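Local coordinates for nickel ABC transporter (Nickel-binding protein) (Bacillus halodurans, PDB 3T66), which probably binds a small solute such as nickel or a peptide outside the cell and passes it to an ABC importer, at residues T80-K85 against V176-Y181; A39-T44 against N154-T159. All coordinates share one frame; numbering follows the deposited sequence.

How the contacts relate
The two contacts lie side by side, their centres about 10 Å apart, toward one end of a solute-binding protein of family 5. Contact 2 is buried, about 22 Å from the centre of the chain, and contact 1 is nearer the surface, at about 30 Å. Along the chain the segments alternate: 39-44, 80-85, 154-159, 176-181. Each contact thus joins loops distant in sequence. The loop between helix 35-38 and strand 46-48, the loop after strand 70-75, the loop leading into strand 162-168 and the turn after strand 172-177 meet here. The side chain of Gln82 and the hydroxyl of Tyr181 reach from contact 1 into contact 2, where they join Gly158 and Glu43.

Contact 1. Residues T80-K85 against V176-Y181. With CA (calcium ion), chain B.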
# COMPACT_ATOMS: atom_id res chain seq x y z
N THR A 80 1.82 -9.71 27.47
CA THR A 80 0.73 -10.56 27.88
C THR A 80 -0.50 -10.28 27.03
O THR A 80 -0.76 -9.11 26.66
CB THR A 80 0.27 -10.30 29.35
OG1 THR A 80 -0.27 -8.96 29.48
CG2 THR A 80 1.41 -10.56 30.40
N PHE A 81 -1.27 -11.33 26.77
CA PHE A 81 -2.60 -11.19 26.16
C PHE A 81 -3.57 -10.47 27.09
O PHE A 81 -3.39 -10.43 28.29
CB PHE A 81 -3.21 -12.53 25.74
CG PHE A 81 -2.38 -13.29 24.74
CD1 PHE A 81 -2.57 -13.10 23.37
CD2 PHE A 81 -1.39 -14.19 25.15
CE1 PHE A 81 -1.77 -13.80 22.44
CE2 PHE A 81 -0.60 -14.88 24.23
CZ PHE A 81 -0.77 -14.67 22.89
N GLN A 82 -4.60 -9.89 26.50
CA GLN A 82 -5.66 -9.21 27.21
C GLN A 82 -6.25 -10.07 28.31
O GLN A 82 -6.77 -9.56 29.32
CB GLN A 82 -6.74 -8.82 26.22
CG GLN A 82 -6.44 -7.52 25.47
CD GLN A 82 -6.59 -7.67 23.99
OE1 GLN A 82 -7.03 -8.70 23.52
NE2 GLN A 82 -6.19 -6.65 23.23
N ASN A 83 -6.20 -11.38 28.14
CA ASN A 83 -6.78 -12.24 29.16
C ASN A 83 -5.76 -12.50 30.26
O ASN A 83 -6.09 -13.13 31.21
CB ASN A 83 -7.29 -13.54 28.56
CG ASN A 83 -6.17 -14.46 28.11
OD1 ASN A 83 -4.99 -14.16 28.34
ND2 ASN A 83 -6.52 -15.56 27.46
N GLY A 84 -4.53 -12.02 30.13
CA GLY A 84 -3.53 -12.18 31.17
C GLY A 84 -2.44 -13.20 30.88
O GLY A 84 -1.33 -13.06 31.38
N LYS A 85 -2.73 -14.23 30.07
CA LYS A 85 -1.76 -15.31 29.81
C LYS A 85 -0.45 -14.75 29.21
O LYS A 85 -0.48 -13.73 28.48
CB LYS A 85 -2.35 -16.42 28.93
N VAL A 176 -12.61 -1.66 25.45
CA VAL A 176 -12.38 -1.18 26.79
C VAL A 176 -10.86 -1.19 26.92
O VAL A 176 -10.22 -2.09 26.37
CB VAL A 176 -13.07 -2.12 27.87
N ARG A 177 -10.29 -0.18 27.58
CA ARG A 177 -8.83 -0.08 27.77
C ARG A 177 -8.36 -1.33 28.45
O ARG A 177 -9.03 -1.82 29.36
CB ARG A 177 -8.45 1.09 28.66
CG ARG A 177 -7.13 0.88 29.35
CD ARG A 177 -6.74 2.03 30.22
NE ARG A 177 -7.57 2.09 31.43
CZ ARG A 177 -8.53 2.99 31.67
NH1 ARG A 177 -8.80 3.96 30.83
NH2 ARG A 177 -9.20 2.91 32.81
N TYR A 178 -7.23 -1.86 27.97
CA TYR A 178 -6.61 -3.02 28.62
C TYR A 178 -5.49 -2.52 29.52
O TYR A 178 -4.56 -1.85 29.06
CB TYR A 178 -6.12 -4.03 27.61
CG TYR A 178 -5.25 -5.11 28.23
CD1 TYR A 178 -5.69 -5.87 29.33
CD2 TYR A 178 -3.97 -5.36 27.71
CE1 TYR A 178 -4.87 -6.86 29.88
CE2 TYR A 178 -3.15 -6.32 28.25
CZ TYR A 178 -3.59 -7.07 29.33
OH TYR A 178 -2.73 -8.03 29.83
N ASP A 179 -5.59 -2.83 30.81
CA ASP A 179 -4.83 -2.07 31.81
C ASP A 179 -3.35 -2.41 31.83
O ASP A 179 -2.55 -1.53 32.15
CB ASP A 179 -5.46 -2.17 33.22
CG ASP A 179 -6.75 -1.32 33.38
OD1 ASP A 179 -7.02 -0.47 32.51
OD2 ASP A 179 -7.51 -1.50 34.37
N GLU A 180 -2.99 -3.63 31.43
CA GLU A 180 -1.58 -4.10 31.45
C GLU A 180 -0.93 -4.26 30.09
O GLU A 180 -0.06 -5.10 29.90
CB GLU A 180 -1.49 -5.45 32.15
CG GLU A 180 -2.43 -5.60 33.36
CD GLU A 180 -1.94 -4.85 34.60
OE1 GLU A 180 -0.71 -4.54 34.66
OE2 GLU A 180 -2.78 -4.59 35.50
N TYR A 181 -1.39 -3.46 29.13
CA TYR A 181 -0.89 -3.49 27.77
C TYR A 181 0.62 -3.34 27.83
O TYR A 181 1.08 -2.46 28.54
CB TYR A 181 -1.49 -2.34 26.98
CG TYR A 181 -0.90 -2.22 25.62
CD1 TYR A 181 -0.84 -3.31 24.78
CD2 TYR A 181 -0.37 -1.02 25.19
CE1 TYR A 181 -0.28 -3.21 23.52
CE2 TYR A 181 0.19 -0.90 23.95
CZ TYR A 181 0.24 -2.00 23.11
OH TYR A 181 0.80 -1.88 21.87
CA CA B . -9.82 -1.40 35.04
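The Tyr178 ring lies between Gln82 CA of the facing turn and the backbone N of Glu180. Gln82 CA lies over one face, 3.7 Å from the ring centroid and 15° off its normal, a CH-pi contact. Glu180 N lies over the centre of the opposite face. Two type I beta turns meet in this way. One runs from Phe81 to Gly84, in the loop between strand 70-75 and helix 89-100. The other, Tyr178 to Tyr181, follows strand 172-177. Tyr178 has CG anti to its backbone N (chi1 169°), which carries the ring over to 80-85. At the ring edge its OH is 2.7 Å from Thr80 OG1, and the two hydroxyls share a hydrogen bond. OG1 sits in the plane of the ring, and the two side chains cross at about a right angle. The Gln82 side chain passes the base of the ring, with its CG 3.9 Å from Tyr178 CG. Beyond that its amide turns nearly perpendicular to the ring. It is bonded elsewhere, taking a hydrogen bond from Gly158 N and giving to Ile41 O and Gly160 O. With an alanine in place of Tyr178, Thr80 OG1 would probably lose its partner and Gln82 CA the surface it rests on. The Phe81 turn is tied within its own loop too, by an Asx turn in which Lys85 N donates to Asn83 OD1. The far side of the contact carries a metal site. Asp179 OD1 lies in the guanidinium plane of Arg177 and takes a salt bridge from NE, while Arg177 NH1 pairs with Asp189. The NE bond is likely to steady the Asp179 carboxylate, and Asp179 OD2 binds the calcium ion (chain B) at 2.4 Å.

Contact 2. Residues A39-T44 against N154-T159; sequences AGITET and NHPVGT
Glu43 and Thr159 make the close part of this contact. Thr159 OG1 donates to Glu43 OE1 at 2.5 Å, the one hydrogen bond between the two segments. With chi2 at 167° the Glu43 chain is extended beyond CG and brings OE1 up to the Thr159 hydroxyl. That hydroxyl lies between its own backbone N and carbonyl carbon (chi1 68°), which turns it to face the acid. The carboxylate is buried, but it has further partners. Trp182 NE1 also donates to OE1, and OE2 is hydrogen-bonded to Tyr181 OH. Both oxygens thus have hydrogen-bond partners, which would help to balance a buried charge. Next along, the backbones come together. Thr42 and Gly158 are the nearest pair, with their CA atoms 4.7 Å apart. Gly158 has no side chain, and the carbonyl O of Ile41 comes within 3.4 Å of the Gly158 C atom. Ile41 O does not bond Thr159 N, because the angle is poor.

The first segment enters through a Schellman motif. Gly40, with positive phi, is the first residue to leave helical angles after helix 35-38. The loop that follows meets the one leading into strand 162-168, and backbone bonds between Gly40 and Phe162 and between Ile41 and Gly160 continue the join.

The Pro156 end is looser, and the chain just before it, 154-155, is partly exposed. Ile41 CG2 is 3.5 Å from Pro156 O, yet its approach to Pro156 CG is 4.4 Å. No hydrogen bond between the segments crosses at this end. The Ile41 side chain also packs on Leu175 of strand 172-177.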
# COMPACT_ATOMS: atom_id res chain seq x y z
N ALA A 39 -8.51 -1.69 15.17
CA ALA A 39 -9.22 -1.25 16.34
C ALA A 39 -8.35 -1.45 17.56
O ALA A 39 -8.76 -1.11 18.66
CB ALA A 39 -10.54 -2.00 16.49
N GLY A 40 -7.18 -2.03 17.36
CA GLY A 40 -6.20 -2.15 18.44
C GLY A 40 -6.50 -3.30 19.38
O GLY A 40 -6.22 -3.21 20.58
N ILE A 41 -7.07 -4.37 18.85
CA ILE A 41 -7.25 -5.59 19.63
C ILE A 41 -5.96 -6.42 19.59
O ILE A 41 -5.58 -7.11 20.56
CB ILE A 41 -8.42 -6.45 19.10
CG1 ILE A 41 -9.72 -5.66 19.19
CG2 ILE A 41 -8.56 -7.70 19.88
CD1 ILE A 41 -10.68 -5.92 18.10
N THR A 42 -5.29 -6.29 18.46
CA THR A 42 -4.44 -7.33 17.94
C THR A 42 -3.24 -6.68 17.27
O THR A 42 -3.37 -5.56 16.76
CB THR A 42 -5.32 -8.20 16.98
OG1 THR A 42 -5.61 -9.46 17.59
CG2 THR A 42 -4.68 -8.45 15.62
N GLU A 43 -2.10 -7.36 17.30
CA GLU A 43 -0.82 -6.85 16.78
C GLU A 43 0.05 -7.92 16.13
O GLU A 43 -0.23 -9.10 16.24
CB GLU A 43 -0.03 -6.26 17.94
CG GLU A 43 -0.79 -5.22 18.69
CD GLU A 43 -0.15 -4.85 20.01
OE1 GLU A 43 0.38 -5.75 20.69
OE2 GLU A 43 -0.17 -3.65 20.36
N THR A 44 1.15 -7.54 15.51
CA THR A 44 1.87 -8.49 14.67
C THR A 44 3.25 -8.64 15.24
O THR A 44 3.62 -7.85 16.10
CB THR A 44 1.96 -7.95 13.24
OG1 THR A 44 2.39 -6.59 13.32
CG2 THR A 44 0.56 -8.03 12.50
N ASN A 154 -16.19 -13.60 17.13
CA ASN A 154 -16.81 -12.53 17.90
C ASN A 154 -15.99 -12.05 19.08
O ASN A 154 -16.40 -11.11 19.78
CB ASN A 154 -18.18 -12.96 18.41
CG ASN A 154 -18.93 -13.83 17.43
OD1 ASN A 154 -19.39 -13.34 16.38
ND2 ASN A 154 -19.07 -15.14 17.75
N HIS A 155 -14.85 -12.70 19.33
CA HIS A 155 -14.11 -12.43 20.54
C HIS A 155 -12.65 -12.86 20.46
O HIS A 155 -12.25 -13.84 21.09
CB HIS A 155 -14.79 -13.10 21.73
CG HIS A 155 -14.65 -12.34 23.00
ND1 HIS A 155 -13.43 -11.97 23.53
CD2 HIS A 155 -15.59 -11.87 23.87
CE1 HIS A 155 -13.62 -11.31 24.66
NE2 HIS A 155 -14.92 -11.23 24.88
N PRO A 156 -11.86 -12.14 19.66
CA PRO A 156 -10.41 -12.38 19.57
C PRO A 156 -9.59 -11.86 20.77
O PRO A 156 -9.74 -10.73 21.21
CB PRO A 156 -10.01 -11.66 18.27
CG PRO A 156 -11.11 -10.68 17.99
CD PRO A 156 -12.35 -11.20 18.63
N VAL A 157 -8.72 -12.68 21.33
CA VAL A 157 -7.96 -12.18 22.46
C VAL A 157 -6.52 -12.02 22.09
O VAL A 157 -5.80 -13.00 21.95
CB VAL A 157 -8.19 -13.02 23.74
CG1 VAL A 157 -6.99 -12.94 24.69
CG2 VAL A 157 -9.41 -12.47 24.42
N GLY A 158 -6.14 -10.76 21.91
CA GLY A 158 -4.82 -10.44 21.41
C GLY A 158 -4.05 -9.59 22.38
O GLY A 158 -4.40 -9.50 23.56
N THR A 159 -3.01 -8.94 21.88
CA THR A 159 -2.13 -8.19 22.73
C THR A 159 -2.34 -6.68 22.62
O THR A 159 -1.61 -5.90 23.22
CB THR A 159 -0.69 -8.55 22.46
OG1 THR A 159 -0.36 -8.08 21.16
CG2 THR A 159 -0.52 -10.05 22.46